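Local coordinates for protein putative mannose-6-phosphate isomerase YvyI (Bacillus subtilis, PDB 1QWR) that probably catalyses the reversible isomerisation of D-mannose 6-phosphate to D-fructose 6-phosphate, using one bound zinc ion per subunit, at residues G21-A24 against L25-R28; Y31-S35 against E36-E40; H136-S140 against K141-V145; R196-D199 against Y200-L203. One frame throughout, in Å; residues are numbered along the deposited sequence.

Overall arrangement
None of the four contacts lies in the deep core: contacts 1, 2 and 4 are at the surface, and contact 3 is partly buried. Contacts 1 and 2 follow each other along the chain, with centres about 6 Å apart, and join helix 24-29 to strand 38-44; a salt bridge R26-E36 and an acetate tie them together. Contacts 1 and 3 both start a helix, but T23 spends its hydroxyl on D27 without a side-chain capping bond, whereas S140 caps with its OG. Contact 2 is an ST turn at S35, with T38 OG1 bonded to S35 O, leading into strand 38-44. Contact 4 leaves strand 195-198 beside a sulfate and the probable active-site arginine, with paired aromatic rings.

Contact 1 of 4, residues G21-A24 against L25-R28; sequences GGTA and LRDR. With ACT (acetate ion), chain F; FMT (formic acid), chain G.
T23 O is gripped by two backbone N-H groups of the first helical turn. D27 N, 2.9 Å from T23 O, comes in the carbonyl plane on a nearly straight bond (173°), while R26 N stands above that plane with a more bent one. One residue further along, R28 N donates to A24 O at 2.8 Å. The T23 side chain adds a second tie to D27: OG1 gives its proton to D27 OD2 at 2.8 Å, meeting the carboxylate from above its plane. OG1 can do so because it sits between the backbone N and the carbonyl carbon (chi1 61°), which leaves CG2 to face R26, 3.5 Å from NH2. That guanidinium has its strongest partner in E36, a salt bridge to the next loop, and its NH1 also reaches acetate OXT at 3.3 Å. R28 bends away to a salt bridge with D125, and its NH1 makes a weak bond to O2 of a formic acid molecule. Beneath, L25 packs on Y31, I33 and strand 38-44. T23 thus holds the N-cap position of helix 24-29 without a side-chain capping bond; this is a helix start at the surface of the catalytic domain, away from the zinc.

Contact 2 of 4, residues Y31-S35 against E36-E40; sequences YSIPS and ESTGE. With ACT (acetate ion), chain F.
T38 reaches back from the start of strand 38-44 into the loop before it. Its CB lies 4.0 Å from I33 CB, where the two side chains pass at a slant. At the branch, OG1 turns to the backbone and donates to S35 O at 2.9 Å, approaching from above the carbonyl plane; T38 OG1 also lies 3.4 Å from P34 CD. CG2, anti to the backbone N (chi1 -63° for OG1), ends against P34 CD and I33 CB, each 4.1 Å off, with F15 and L25 close by. S35 closes a second bond: its OG accepts from S37 N at 2.9 Å (154°), two residues on, which makes an ST turn at S35. E36 folds back on itself, so that OE2 shares a water with I33 O while OE1 salt-bridges R26. The backbone N of I33 donates to acetate OXT at 3.3 Å. Strand 38-44 then continues through a classic beta bulge, G39 and E40 both facing K16. With one hydroxyl donating to a backbone carbonyl and another accepting from a backbone N-H, the corner is fixed by short uncharged bonds, while the charge of E36 is paired with R26 of helix 24-29.

Contact 3 of 4, residues H136-S140 against K141-V145; sequences HTARS and KTELV
The H136 ring carries L144 CD1 over one face, 4.2 Å above the plane and shifted toward the rim, while A138 N lies at its edge, in plane. The R139 guanidinium presents an edge to the carboxylate of E143, the two planes turned 44° apart. Their salt bridge is long: NE stands 3.4 Å from OE1, a weak bond, and a second weak one runs to OE2. The firmer tie is from the backbone, R139 N donating to E143 OE2 at 2.9 Å from well above the carboxylate plane. E143 gets there by an extended chain, CG anti to the backbone N (chi1 -173°), which carries its carboxylate back over the residues before the helix. S140 is the N-cap of helix 141-149: its OG, lodged between its own backbone N and carbonyl carbon, accepts from E143 N at 3.2 Å, and S140 O takes L144 N at 2.9 Å as the first regular helical bond. Because E143 answers R139 N rather than S140 N, the reciprocal half of a capping box is missing, and S140 N is buried with no partner in the model. The nearby helix N-terminus would probably favour the negative carboxylate. Below the polar side, A138 CB packs on L144 CB at 3.8 Å, and both lean on L156 of the neighbouring helix. K141 stretches the other way, its NZ bonded to V218 O and A221 O.

Contact 4 of 4, residues R196-D199 against Y200-L203; sequences RVYD and YDRL. With SO4 (sulfate ion), chain C.
R202 N returns to D199 O at 3.3 Å and closes a tight turn, in which Y200 and D201 both take left-handed backbone angles, phi near +55°, giving a four-residue beta turn of the left-handed I'/III' kind. Just before it, strand 195-198 turns a corner at V197, and V197 and Y198 both face I98 in a classic beta bulge. A water accepts from both D199 N and D201 N. R202 adds its side chain to the same carbonyl: NE reaches D199 O at 3.2 Å from the face of the carbonyl plane opposite to R202 N. Its NH2 donates to D199 OD1 at 2.8 Å (163°), a salt bridge lying in the guanidinium plane but above the carboxylate plane. R202 bends at chi3, which turns NE and NH2 together toward D199. D199 OD2 has its own partners, a water at 2.6 Å that also bonds R202 O, and R210. The loop leaves the active-site region: R196, probably catalytic by comparison with relatives, points from the strand to a sulfate, NE to O3 at 3.2 Å, in a pocket completed by K18, W20, S97, K99 and R210 that could suit a sugar phosphate. The turn also brings two rings together. Y200 N sits over the centre of the Y198 ring, 3.4 Å above it, and the Y198 and Y200 rings pass obliquely at 53°, CE2 of Y198 touching CD1 of Y200 at 3.5 Å. The Y198 ring stacks on W153, while Y200 CD2 rests over a face of the R202 guanidinium.

Contact 1 of 4, residues G21-A24 against L25-R28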
loop_
_atom_site.group_PDB
_atom_site.type_symbol
_atom_site.label_atom_id
_atom_site.label_comp_id
_atom_site.label_asym_id
_atom_site.label_seq_id
_atom_site.Cartn_x
_atom_site.Cartn_y
_atom_site.Cartn_z
ATOM N N GLY A 21 3.154 -14.357 -6.742
ATOM C CA GLY A 21 2.440 -14.540 -5.489
ATOM C C GLY A 21 2.592 -15.919 -4.868
ATOM O O GLY A 21 3.159 -16.839 -5.472
ATOM N N GLY A 22 2.081 -16.056 -3.650
ATOM C CA GLY A 22 2.160 -17.322 -2.938
ATOM C C GLY A 22 0.920 -17.574 -2.099
ATOM O O GLY A 22 -0.187 -17.256 -2.521
ATOM N N THR A 23 1.115 -18.138 -0.903
ATOM C CA THR A 23 0.004 -18.447 0.002
ATOM C C THR A 23 0.189 -17.768 1.360
ATOM O O THR A 23 -0.579 -18.028 2.278
ATOM C CB THR A 23 -0.136 -20.003 0.262
ATOM O OG1 THR A 23 1.061 -20.496 0.868
ATOM C CG2 THR A 23 -0.376 -20.768 -1.034
ATOM N N ALA A 24 1.186 -16.897 1.496
ATOM C CA ALA A 24 1.424 -16.241 2.782
ATOM C C ALA A 24 0.206 -15.486 3.325
ATOM O O ALA A 24 0.048 -15.354 4.543
ATOM C CB ALA A 24 2.636 -15.295 2.690
ATOM N N LEU A 25 -0.653 -14.994 2.437
ATOM C CA LEU A 25 -1.835 -14.254 2.898
ATOM C C LEU A 25 -2.772 -15.199 3.640
ATOM O O LEU A 25 -3.482 -14.801 4.569
ATOM C CB LEU A 25 -2.551 -13.592 1.710
ATOM C CG LEU A 25 -1.751 -12.405 1.156
ATOM C CD1 LEU A 25 -2.267 -11.976 -0.220
ATOM C CD2 LEU A 25 -1.884 -11.234 2.156
ATOM N N ARG A 26 -2.781 -16.462 3.234
ATOM C CA ARG A 26 -3.612 -17.421 3.935
ATOM C C ARG A 26 -2.853 -17.922 5.164
ATOM O O ARG A 26 -3.394 -17.961 6.266
ATOM C CB ARG A 26 -3.962 -18.620 3.042
ATOM C CG ARG A 26 -4.727 -19.691 3.827
ATOM C CD ARG A 26 -5.140 -20.862 2.968
ATOM N NE ARG A 26 -4.002 -21.580 2.415
ATOM C CZ ARG A 26 -3.878 -21.862 1.125
ATOM N NH1 ARG A 26 -4.819 -21.479 0.274
ATOM N NH2 ARG A 26 -2.825 -22.543 0.688
ATOM N N ASP A 27 -1.582 -18.281 4.980
ATOM C CA ASP A 27 -0.781 -18.833 6.090
ATOM C C ASP A 27 -0.539 -17.886 7.276
ATOM O O ASP A 27 -0.527 -18.311 8.436
ATOM C CB ASP A 27 0.594 -19.330 5.576
ATOM C CG ASP A 27 0.478 -20.400 4.484
ATOM O OD1 ASP A 27 -0.493 -21.184 4.495
ATOM O OD2 ASP A 27 1.376 -20.464 3.614
ATOM N N ARG A 28 -0.361 -16.602 6.997
ATOM C CA ARG A 28 -0.077 -15.650 8.058
ATOM C C ARG A 28 -1.240 -14.767 8.491
ATOM O O ARG A 28 -1.231 -14.249 9.609
ATOM C CB ARG A 28 1.117 -14.792 7.636
ATOM C CG ARG A 28 2.256 -15.658 7.141
ATOM C CD ARG A 28 3.511 -14.882 6.838
ATOM N NE ARG A 28 4.037 -14.211 8.022
ATOM C CZ ARG A 28 5.279 -13.752 8.118
ATOM N NH1 ARG A 28 6.115 -13.902 7.099
ATOM N NH2 ARG A 28 5.678 -13.144 9.223
HETATM C C ACT F . -8.588 -21.445 1.413
HETATM O O ACT F . -9.747 -21.247 1.872
HETATM O OXT ACT F . -7.954 -20.606 0.709
HETATM C CH3 ACT F . -7.827 -22.653 1.943
HETATM C C FMT G . 8.092 -13.814 3.688
HETATM O O1 FMT G . 8.788 -13.356 4.660
HETATM O O2 FMT G . 6.858 -13.973 4.000
#

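Contact 2 of 4, residues Y31-S35 against E36-E40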
loop_
_atom_site.group_PDB
_atom_site.type_symbol
_atom_site.label_atom_id
_atom_site.label_comp_id
_atom_site.label_asym_id
_atom_site.label_seq_id
_atom_site.Cartn_x
_atom_site.Cartn_y
_atom_site.Cartn_z
ATOM N N TYR A 31 -6.477 -15.627 5.616
ATOM C CA TYR A 31 -7.371 -15.308 4.505
ATOM C C TYR A 31 -7.661 -16.479 3.564
ATOM O O TYR A 31 -6.823 -17.352 3.348
ATOM C CB TYR A 31 -6.776 -14.202 3.629
ATOM C CG TYR A 31 -6.575 -12.862 4.290
ATOM C CD1 TYR A 31 -7.513 -12.349 5.195
ATOM C CD2 TYR A 31 -5.483 -12.059 3.942
ATOM C CE1 TYR A 31 -7.369 -11.061 5.729
ATOM C CE2 TYR A 31 -5.336 -10.789 4.469
ATOM C CZ TYR A 31 -6.281 -10.294 5.355
ATOM O OH TYR A 31 -6.127 -9.019 5.842
ATOM N N SER A 32 -8.852 -16.460 2.979
ATOM C CA SER A 32 -9.239 -17.459 1.989
ATOM C C SER A 32 -8.818 -16.823 0.694
ATOM O O SER A 32 -9.383 -15.807 0.305
ATOM C CB SER A 32 -10.752 -17.661 1.970
ATOM O OG SER A 32 -11.158 -18.364 3.116
ATOM N N ILE A 33 -7.836 -17.401 0.013
ATOM C CA ILE A 33 -7.359 -16.808 -1.220
ATOM C C ILE A 33 -7.804 -17.576 -2.469
ATOM O O ILE A 33 -8.063 -18.773 -2.406
ATOM C CB ILE A 33 -5.830 -16.669 -1.179
ATOM C CG1 ILE A 33 -5.171 -18.038 -0.982
ATOM C CG2 ILE A 33 -5.427 -15.739 -0.012
ATOM C CD1 ILE A 33 -3.638 -17.950 -0.736
ATOM N N PRO A 34 -7.858 -16.889 -3.626
ATOM C CA PRO A 34 -8.271 -17.421 -4.933
ATOM C C PRO A 34 -7.387 -18.491 -5.539
ATOM O O PRO A 34 -7.883 -19.367 -6.257
ATOM C CB PRO A 34 -8.311 -16.176 -5.828
ATOM C CG PRO A 34 -8.302 -15.010 -4.836
ATOM C CD PRO A 34 -7.399 -15.498 -3.778
ATOM N N SER A 35 -6.083 -18.398 -5.305
ATOM C CA SER A 35 -5.157 -19.381 -5.845
ATOM C C SER A 35 -3.959 -19.558 -4.932
ATOM O O SER A 35 -3.825 -18.859 -3.918
ATOM C CB SER A 35 -4.697 -18.975 -7.258
ATOM O OG SER A 35 -3.538 -18.166 -7.243
ATOM N N GLU A 36 -3.100 -20.514 -5.268
ATOM C CA GLU A 36 -1.903 -20.746 -4.468
ATOM C C GLU A 36 -0.797 -19.781 -4.907
ATOM O O GLU A 36 0.341 -19.868 -4.438
ATOM C CB GLU A 36 -1.450 -22.205 -4.590
ATOM C CG GLU A 36 -2.565 -23.183 -4.252
ATOM C CD GLU A 36 -3.107 -23.003 -2.841
ATOM O OE1 GLU A 36 -2.409 -23.388 -1.883
ATOM O OE2 GLU A 36 -4.231 -22.468 -2.685
ATOM N N SER A 37 -1.143 -18.864 -5.814
ATOM C CA SER A 37 -0.213 -17.830 -6.279
ATOM C C SER A 37 -0.931 -16.496 -6.126
ATOM O O SER A 37 -1.209 -15.825 -7.105
ATOM C CB SER A 37 0.163 -18.019 -7.756
ATOM O OG SER A 37 1.122 -19.046 -7.905
ATOM N N THR A 38 -1.257 -16.128 -4.889
ATOM C CA THR A 38 -1.959 -14.867 -4.643
ATOM C C THR A 38 -0.921 -13.842 -4.179
ATOM O O THR A 38 -0.315 -13.995 -3.125
ATOM C CB THR A 38 -3.063 -15.069 -3.567
ATOM O OG1 THR A 38 -4.040 -16.004 -4.070
ATOM C CG2 THR A 38 -3.763 -13.737 -3.230
ATOM N N GLY A 39 -0.708 -12.804 -4.984
ATOM C CA GLY A 39 0.277 -11.809 -4.623
ATOM C C GLY A 39 -0.253 -10.587 -3.907
ATOM O O GLY A 39 0.465 -9.986 -3.105
ATOM N N GLU A 40 -1.502 -10.214 -4.161
ATOM C CA GLU A 40 -2.004 -8.993 -3.527
ATOM C C GLU A 40 -3.352 -9.095 -2.834
ATOM O O GLU A 40 -4.263 -9.778 -3.297
ATOM C CB GLU A 40 -2.093 -7.853 -4.561
ATOM C CG GLU A 40 -0.862 -7.704 -5.488
ATOM C CD GLU A 40 -0.866 -6.416 -6.333
ATOM O OE1 GLU A 40 -1.938 -5.797 -6.518
ATOM O OE2 GLU A 40 0.224 -6.027 -6.831
HETATM C C ACT F . -8.588 -21.445 1.413
HETATM O O ACT F . -9.747 -21.247 1.872
HETATM O OXT ACT F . -7.954 -20.606 0.709
HETATM C CH3 ACT F . -7.827 -22.653 1.943
HETATM O O HOH W 1 -6.881 -21.206 -3.597
#

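Contact 3 of 4, residues H136-S140 against K141-V145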
loop_
_atom_site.group_PDB
_atom_site.type_symbol
_atom_site.label_atom_id
_atom_site.label_comp_id
_atom_site.label_asym_id
_atom_site.label_seq_id
_atom_site.Cartn_x
_atom_site.Cartn_y
_atom_site.Cartn_z
ATOM N N HIS A 136 18.187 4.027 -10.186
ATOM C CA HIS A 136 19.071 3.535 -11.238
ATOM C C HIS A 136 20.265 4.466 -11.425
ATOM O O HIS A 136 20.334 5.534 -10.824
ATOM C CB HIS A 136 18.308 3.439 -12.550
ATOM C CG HIS A 136 17.872 4.769 -13.072
ATOM N ND1 HIS A 136 16.683 5.364 -12.703
ATOM C CD2 HIS A 136 18.512 5.661 -13.863
ATOM C CE1 HIS A 136 16.614 6.568 -13.242
ATOM N NE2 HIS A 136 17.712 6.773 -13.949
ATOM N N THR A 137 21.190 4.071 -12.290
ATOM C CA THR A 137 22.400 4.865 -12.507
ATOM C C THR A 137 22.446 5.693 -13.789
ATOM O O THR A 137 23.413 6.434 -14.008
ATOM C CB THR A 137 23.640 3.955 -12.535
ATOM O OG1 THR A 137 23.474 2.980 -13.570
ATOM C CG2 THR A 137 23.821 3.254 -11.198
ATOM N N ALA A 138 21.430 5.566 -14.636
ATOM C CA ALA A 138 21.413 6.303 -15.901
ATOM C C ALA A 138 21.402 7.805 -15.690
ATOM O O ALA A 138 20.664 8.326 -14.859
ATOM C CB ALA A 138 20.230 5.876 -16.738
ATOM N N ARG A 139 22.228 8.504 -16.462
ATOM C CA ARG A 139 22.359 9.949 -16.347
ATOM C C ARG A 139 21.505 10.715 -17.346
ATOM O O ARG A 139 21.327 11.934 -17.223
ATOM C CB ARG A 139 23.836 10.330 -16.510
ATOM C CG ARG A 139 24.750 9.698 -15.455
ATOM C CD ARG A 139 26.228 9.954 -15.765
ATOM N NE ARG A 139 26.680 9.210 -16.939
ATOM C CZ ARG A 139 27.857 9.384 -17.535
ATOM N NH1 ARG A 139 28.712 10.287 -17.072
ATOM N NH2 ARG A 139 28.187 8.650 -18.590
ATOM N N SER A 140 20.984 9.999 -18.338
ATOM C CA SER A 140 20.140 10.595 -19.356
ATOM C C SER A 140 19.138 9.559 -19.837
ATOM O O SER A 140 19.341 8.349 -19.672
ATOM C CB SER A 140 20.982 11.083 -20.544
ATOM O OG SER A 140 21.469 9.985 -21.284
ATOM N N LYS A 141 18.044 10.015 -20.436
ATOM C CA LYS A 141 17.061 9.067 -20.912
ATOM C C LYS A 141 17.584 8.206 -22.064
ATOM O O LYS A 141 17.152 7.067 -22.217
ATOM C CB LYS A 141 15.758 9.782 -21.276
ATOM C CG LYS A 141 15.097 10.360 -20.012
ATOM C CD LYS A 141 13.577 10.313 -20.049
ATOM C CE LYS A 141 12.996 10.811 -18.718
ATOM N NZ LYS A 141 11.508 10.729 -18.708
ATOM N N THR A 142 18.531 8.719 -22.853
ATOM C CA THR A 142 19.082 7.901 -23.939
ATOM C C THR A 142 19.889 6.751 -23.316
ATOM O O THR A 142 19.846 5.617 -23.794
ATOM C CB THR A 142 20.014 8.718 -24.875
ATOM O OG1 THR A 142 19.275 9.784 -25.476
ATOM C CG2 THR A 142 20.548 7.835 -25.996
ATOM N N GLU A 143 20.607 7.058 -22.240
ATOM C CA GLU A 143 21.422 6.081 -21.515
ATOM C C GLU A 143 20.514 5.021 -20.866
ATOM O O GLU A 143 20.807 3.829 -20.901
ATOM C CB GLU A 143 22.237 6.816 -20.450
ATOM C CG GLU A 143 23.282 6.004 -19.691
ATOM C CD GLU A 143 24.210 6.910 -18.883
ATOM O OE1 GLU A 143 24.917 7.743 -19.494
ATOM O OE2 GLU A 143 24.241 6.812 -17.643
ATOM N N LEU A 144 19.413 5.464 -20.270
ATOM C CA LEU A 144 18.476 4.542 -19.647
ATOM C C LEU A 144 17.988 3.563 -20.718
ATOM O O LEU A 144 17.994 2.335 -20.520
ATOM C CB LEU A 144 17.297 5.325 -19.057
ATOM C CG LEU A 144 16.176 4.491 -18.419
ATOM C CD1 LEU A 144 16.727 3.831 -17.164
ATOM C CD2 LEU A 144 14.957 5.382 -18.084
ATOM N N VAL A 145 17.584 4.105 -21.865
ATOM C CA VAL A 145 17.099 3.284 -22.969
ATOM C C VAL A 145 18.158 2.274 -23.403
ATOM O O VAL A 145 17.865 1.086 -23.563
ATOM C CB VAL A 145 16.709 4.156 -24.173
ATOM C CG1 VAL A 145 16.572 3.303 -25.434
ATOM C CG2 VAL A 145 15.392 4.858 -23.877
#

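Contact 4 of 4, residues R196-D199 against Y200-L203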
loop_
_atom_site.group_PDB
_atom_site.type_symbol
_atom_site.label_atom_id
_atom_site.label_comp_id
_atom_site.label_asym_id
_atom_site.label_seq_id
_atom_site.Cartn_x
_atom_site.Cartn_y
_atom_site.Cartn_z
ATOM N N ARG A 196 5.795 -1.533 -16.939
ATOM C CA ARG A 196 6.858 -2.506 -16.703
ATOM C C ARG A 196 7.948 -2.403 -17.753
ATOM O O ARG A 196 7.647 -2.199 -18.929
ATOM C CB ARG A 196 6.325 -3.931 -16.782
ATOM C CG ARG A 196 5.156 -4.209 -15.905
ATOM C CD ARG A 196 4.940 -5.711 -15.787
ATOM N NE ARG A 196 3.742 -5.987 -15.010
ATOM C CZ ARG A 196 2.538 -6.137 -15.538
ATOM N NH1 ARG A 196 2.369 -6.048 -16.848
ATOM N NH2 ARG A 196 1.503 -6.369 -14.749
ATOM N N VAL A 197 9.199 -2.555 -17.336
ATOM C CA VAL A 197 10.287 -2.524 -18.300
ATOM C C VAL A 197 10.890 -3.920 -18.420
ATOM O O VAL A 197 11.486 -4.254 -19.439
ATOM C CB VAL A 197 11.399 -1.508 -17.915
ATOM C CG1 VAL A 197 10.782 -0.118 -17.706
ATOM C CG2 VAL A 197 12.143 -1.948 -16.675
ATOM N N TYR A 198 10.713 -4.744 -17.390
ATOM C CA TYR A 198 11.272 -6.098 -17.394
ATOM C C TYR A 198 10.540 -7.012 -16.425
ATOM O O TYR A 198 10.266 -6.621 -15.286
ATOM C CB TYR A 198 12.750 -6.050 -17.010
ATOM C CG TYR A 198 13.455 -7.382 -17.135
ATOM C CD1 TYR A 198 13.342 -8.138 -18.298
ATOM C CD2 TYR A 198 14.262 -7.868 -16.104
ATOM C CE1 TYR A 198 14.019 -9.358 -18.439
ATOM C CE2 TYR A 198 14.946 -9.083 -16.238
ATOM C CZ TYR A 198 14.815 -9.820 -17.408
ATOM O OH TYR A 198 15.463 -11.030 -17.540
ATOM N N ASP A 199 10.234 -8.229 -16.872
ATOM C CA ASP A 199 9.515 -9.196 -16.037
ATOM C C ASP A 199 10.162 -10.581 -16.057
ATOM O O ASP A 199 9.475 -11.602 -15.947
ATOM C CB ASP A 199 8.056 -9.305 -16.480
ATOM C CG ASP A 199 7.184 -10.004 -15.449
ATOM O OD1 ASP A 199 7.427 -9.810 -14.243
ATOM O OD2 ASP A 199 6.242 -10.731 -15.832
ATOM N N TYR A 200 11.481 -10.597 -16.238
ATOM C CA TYR A 200 12.251 -11.828 -16.225
ATOM C C TYR A 200 11.800 -12.886 -17.230
ATOM O O TYR A 200 12.042 -14.076 -17.025
ATOM C CB TYR A 200 12.224 -12.391 -14.799
ATOM C CG TYR A 200 12.791 -11.431 -13.783
ATOM C CD1 TYR A 200 14.171 -11.256 -13.661
ATOM C CD2 TYR A 200 11.954 -10.642 -12.987
ATOM C CE1 TYR A 200 14.704 -10.317 -12.772
ATOM C CE2 TYR A 200 12.475 -9.700 -12.100
ATOM C CZ TYR A 200 13.849 -9.543 -11.996
ATOM O OH TYR A 200 14.378 -8.621 -11.121
ATOM N N ASP A 201 11.161 -12.452 -18.314
ATOM C CA ASP A 201 10.674 -13.352 -19.363
ATOM C C ASP A 201 9.778 -14.480 -18.860
ATOM O O ASP A 201 9.820 -15.605 -19.385
ATOM C CB ASP A 201 11.859 -13.951 -20.124
ATOM C CG ASP A 201 12.732 -12.886 -20.759
ATOM O OD1 ASP A 201 12.228 -12.167 -21.644
ATOM O OD2 ASP A 201 13.910 -12.761 -20.365
ATOM N N ARG A 202 8.953 -14.179 -17.862
ATOM C CA ARG A 202 8.065 -15.179 -17.289
ATOM C C ARG A 202 6.716 -15.285 -17.968
ATOM O O ARG A 202 6.249 -14.340 -18.589
ATOM C CB ARG A 202 7.850 -14.890 -15.809
ATOM C CG ARG A 202 9.104 -15.043 -14.991
ATOM C CD ARG A 202 8.859 -14.680 -13.536
ATOM N NE ARG A 202 8.575 -13.254 -13.356
ATOM C CZ ARG A 202 8.530 -12.662 -12.168
ATOM N NH1 ARG A 202 8.743 -13.383 -11.071
ATOM N NH2 ARG A 202 8.314 -11.347 -12.072
ATOM N N LEU A 203 6.090 -16.451 -17.834
ATOM C CA LEU A 203 4.777 -16.707 -18.404
ATOM C C LEU A 203 3.754 -16.738 -17.281
ATOM O O LEU A 203 4.063 -17.168 -16.166
ATOM C CB LEU A 203 4.755 -18.052 -19.139
ATOM C CG LEU A 203 5.625 -18.192 -20.390
ATOM C CD1 LEU A 203 5.259 -17.106 -21.407
ATOM C CD2 LEU A 203 7.084 -18.099 -20.004
HETATM S S SO4 C . 3.813 -6.322 -10.873
HETATM O O1 SO4 C . 5.148 -6.901 -11.169
HETATM O O2 SO4 C . 2.815 -7.390 -10.759
HETATM O O3 SO4 C . 3.428 -5.371 -11.927
HETATM O O4 SO4 C . 3.893 -5.604 -9.586
HETATM O O HOH W 2 6.338 -11.697 -18.278
HETATM O O HOH W 3 10.363 -9.801 -19.243
#